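Side-chain contact in Crh-like protein 5 (Neosartorya fumigata, PDB 6IBU), which cleaves chitin and transfers its chains to 1,6-beta-glucan or to other chitin, cross-linking polysaccharides of the fungal cell wall: residues L181-W186 and K217-E222. Sequence-based numbering, arbitrary orientation.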
loop_
_atom_site.group_PDB
_atom_site.type_symbol
_atom_site.label_atom_id
_atom_site.label_comp_id
_atom_site.label_asym_id
_atom_site.label_seq_id
_atom_site.Cartn_x
_atom_site.Cartn_y
_atom_site.Cartn_z
ATOM N N LEU A 181 -4.099 -0.456 5.273
ATOM C CA LEU A 181 -4.008 -0.257 3.815
ATOM C C LEU A 181 -3.988 1.248 3.546
ATOM O O LEU A 181 -4.861 1.951 4.045
ATOM C CB LEU A 181 -5.201 -0.982 3.190
ATOM C CG LEU A 181 -5.373 -0.844 1.685
ATOM C CD1 LEU A 181 -4.170 -1.390 0.924
ATOM C CD2 LEU A 181 -6.656 -1.553 1.271
ATOM N N ARG A 182 -2.987 1.723 2.811
ATOM C CA ARG A 182 -2.871 3.141 2.386
ATOM C C ARG A 182 -3.017 3.165 0.863
ATOM O O ARG A 182 -2.372 2.352 0.178
ATOM C CB ARG A 182 -1.545 3.750 2.853
ATOM C CG ARG A 182 -1.105 3.233 4.222
ATOM C CD ARG A 182 -0.111 4.071 5.020
ATOM N NE ARG A 182 -0.364 5.500 4.863
ATOM C CZ ARG A 182 0.550 6.453 4.985
ATOM N NH1 ARG A 182 1.803 6.144 5.280
ATOM N NH2 ARG A 182 0.206 7.715 4.800
ATOM N N LEU A 183 -3.877 4.014 0.330
ATOM C CA LEU A 183 -3.968 4.207 -1.134
ATOM C C LEU A 183 -3.616 5.656 -1.417
ATOM O O LEU A 183 -4.116 6.532 -0.703
ATOM C CB LEU A 183 -5.381 3.892 -1.602
ATOM C CG LEU A 183 -5.827 2.460 -1.369
ATOM C CD1 LEU A 183 -7.318 2.329 -1.597
ATOM C CD2 LEU A 183 -5.048 1.525 -2.279
ATOM N N GLY A 184 -2.846 5.898 -2.468
ATOM C CA GLY A 184 -2.524 7.286 -2.819
ATOM C C GLY A 184 -1.734 7.423 -4.091
ATOM O O GLY A 184 -1.122 6.455 -4.560
ATOM N N SER A 185 -1.731 8.643 -4.598
ATOM C CA SER A 185 -0.898 9.079 -5.735
ATOM C C SER A 185 -0.098 10.273 -5.254
ATOM O O SER A 185 -0.543 10.932 -4.330
ATOM C CB SER A 185 -1.736 9.394 -6.938
ATOM O OG SER A 185 -2.603 10.492 -6.652
ATOM N N TRP A 186 1.051 10.500 -5.869
ATOM C CA TRP A 186 1.986 11.579 -5.499
ATOM C C TRP A 186 3.020 11.744 -6.608
ATOM O O TRP A 186 3.168 10.840 -7.422
ATOM C CB TRP A 186 2.659 11.256 -4.171
ATOM C CG TRP A 186 3.292 9.907 -4.108
ATOM C CD1 TRP A 186 2.648 8.711 -3.989
ATOM C CD2 TRP A 186 4.697 9.613 -4.076
ATOM N NE1 TRP A 186 3.554 7.694 -3.905
ATOM C CE2 TRP A 186 4.816 8.213 -3.940
ATOM C CE3 TRP A 186 5.862 10.390 -4.119
ATOM C CZ2 TRP A 186 6.047 7.572 -3.884
ATOM C CZ3 TRP A 186 7.084 9.759 -4.068
ATOM C CH2 TRP A 186 7.172 8.368 -3.944
ATOM N N LYS A 217 -11.541 1.608 -7.688
ATOM C CA LYS A 217 -13.008 1.419 -7.692
ATOM C C LYS A 217 -13.425 0.485 -6.561
ATOM O O LYS A 217 -14.536 0.690 -6.067
ATOM C CB LYS A 217 -13.631 1.144 -9.062
ATOM C CG LYS A 217 -13.096 0.030 -9.919
ATOM C CD LYS A 217 -13.530 0.260 -11.372
ATOM C CE LYS A 217 -14.168 -0.960 -12.022
ATOM N NZ LYS A 217 -15.093 -0.579 -13.119
ATOM N N SER A 218 -12.583 -0.423 -6.083
ATOM C CA SER A 218 -12.989 -1.316 -4.971
ATOM C C SER A 218 -11.802 -1.795 -4.138
ATOM O O SER A 218 -10.656 -1.818 -4.639
ATOM C CB SER A 218 -13.838 -2.473 -5.460
ATOM O OG SER A 218 -13.062 -3.460 -6.111
ATOM N N VAL A 219 -12.111 -2.140 -2.888
ATOM C CA VAL A 219 -11.154 -2.732 -1.920
ATOM C C VAL A 219 -11.803 -3.939 -1.248
ATOM O O VAL A 219 -12.925 -3.814 -0.773
ATOM C CB VAL A 219 -10.691 -1.684 -0.908
ATOM C CG1 VAL A 219 -10.008 -2.318 0.292
ATOM C CG2 VAL A 219 -9.782 -0.684 -1.587
ATOM N N ARG A 220 -11.089 -5.062 -1.208
ATOM C CA ARG A 220 -11.460 -6.238 -0.393
ATOM C C ARG A 220 -10.322 -6.532 0.580
ATOM O O ARG A 220 -9.200 -6.758 0.117
ATOM C CB ARG A 220 -11.751 -7.433 -1.293
ATOM C CG ARG A 220 -12.166 -8.675 -0.524
ATOM C CD ARG A 220 -12.239 -9.885 -1.425
ATOM N NE ARG A 220 -12.638 -11.057 -0.650
ATOM C CZ ARG A 220 -13.886 -11.342 -0.286
ATOM N NH1 ARG A 220 -14.892 -10.552 -0.631
ATOM N NH2 ARG A 220 -14.130 -12.444 0.407
ATOM N N ILE A 221 -10.593 -6.512 1.881
ATOM C CA ILE A 221 -9.626 -7.005 2.898
ATOM C C ILE A 221 -10.215 -8.230 3.591
ATOM O O ILE A 221 -11.380 -8.188 4.040
ATOM C CB ILE A 221 -9.240 -5.900 3.889
ATOM C CG1 ILE A 221 -8.429 -4.810 3.183
ATOM C CG2 ILE A 221 -8.500 -6.501 5.076
ATOM C CD1 ILE A 221 -8.166 -3.593 4.031
ATOM N N GLU A 222 -9.419 -9.287 3.674
ATOM C CA GLU A 222 -9.720 -10.489 4.491
ATOM C C GLU A 222 -8.765 -10.491 5.672
ATOM O O GLU A 222 -7.568 -10.364 5.443
ATOM C CB GLU A 222 -9.538 -11.750 3.672
ATOM C CG GLU A 222 -10.497 -11.829 2.514
ATOM C CD GLU A 222 -10.390 -13.125 1.738
ATOM O OE1 GLU A 222 -9.462 -13.923 2.047
ATOM O OE2 GLU A 222 -11.235 -13.340 0.835
#
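L181 and V219 meet tip to tip between the two sheets of the GH16 beta-sandwich, L181 CD2 lying 3.6 Å from V219 CG1. The same leucine methyl sits 3.7 Å from I221 CD1, but here the side chains run past one another in opposite directions, and I221 CD1 continues toward the base of L181, 4.0 Å from L181 CB. With CG anti to its backbone nitrogen (chi1 176°) and CD2 as the extended branch, L181 rests this methyl against both V219 and I221. V219 uses its second branch on L183, where CG2 comes within 3.9 Å of L183 CD1 as the two side chains slip by each other. W35, from strand 35-39, touches L181, L183 and V219.

R220 points away from the contact and forms a salt bridge with E222: NE and NH2 share OE2, each at 3.1 Å, from opposite faces of the carboxylate plane and on the oxygen's anti side. OE2 lies nearly in the guanidinium plane.

No hydrogen bond joins the segments, whose axes approach to 10.7 Å and run nearly antiparallel (164°). Cohesion of the sheets here therefore rests on buried methyl contacts, while the strand carrying L181 and L183 presents chitin-binding R182, salt-bridged to D63 and E92, and W186 on its other face.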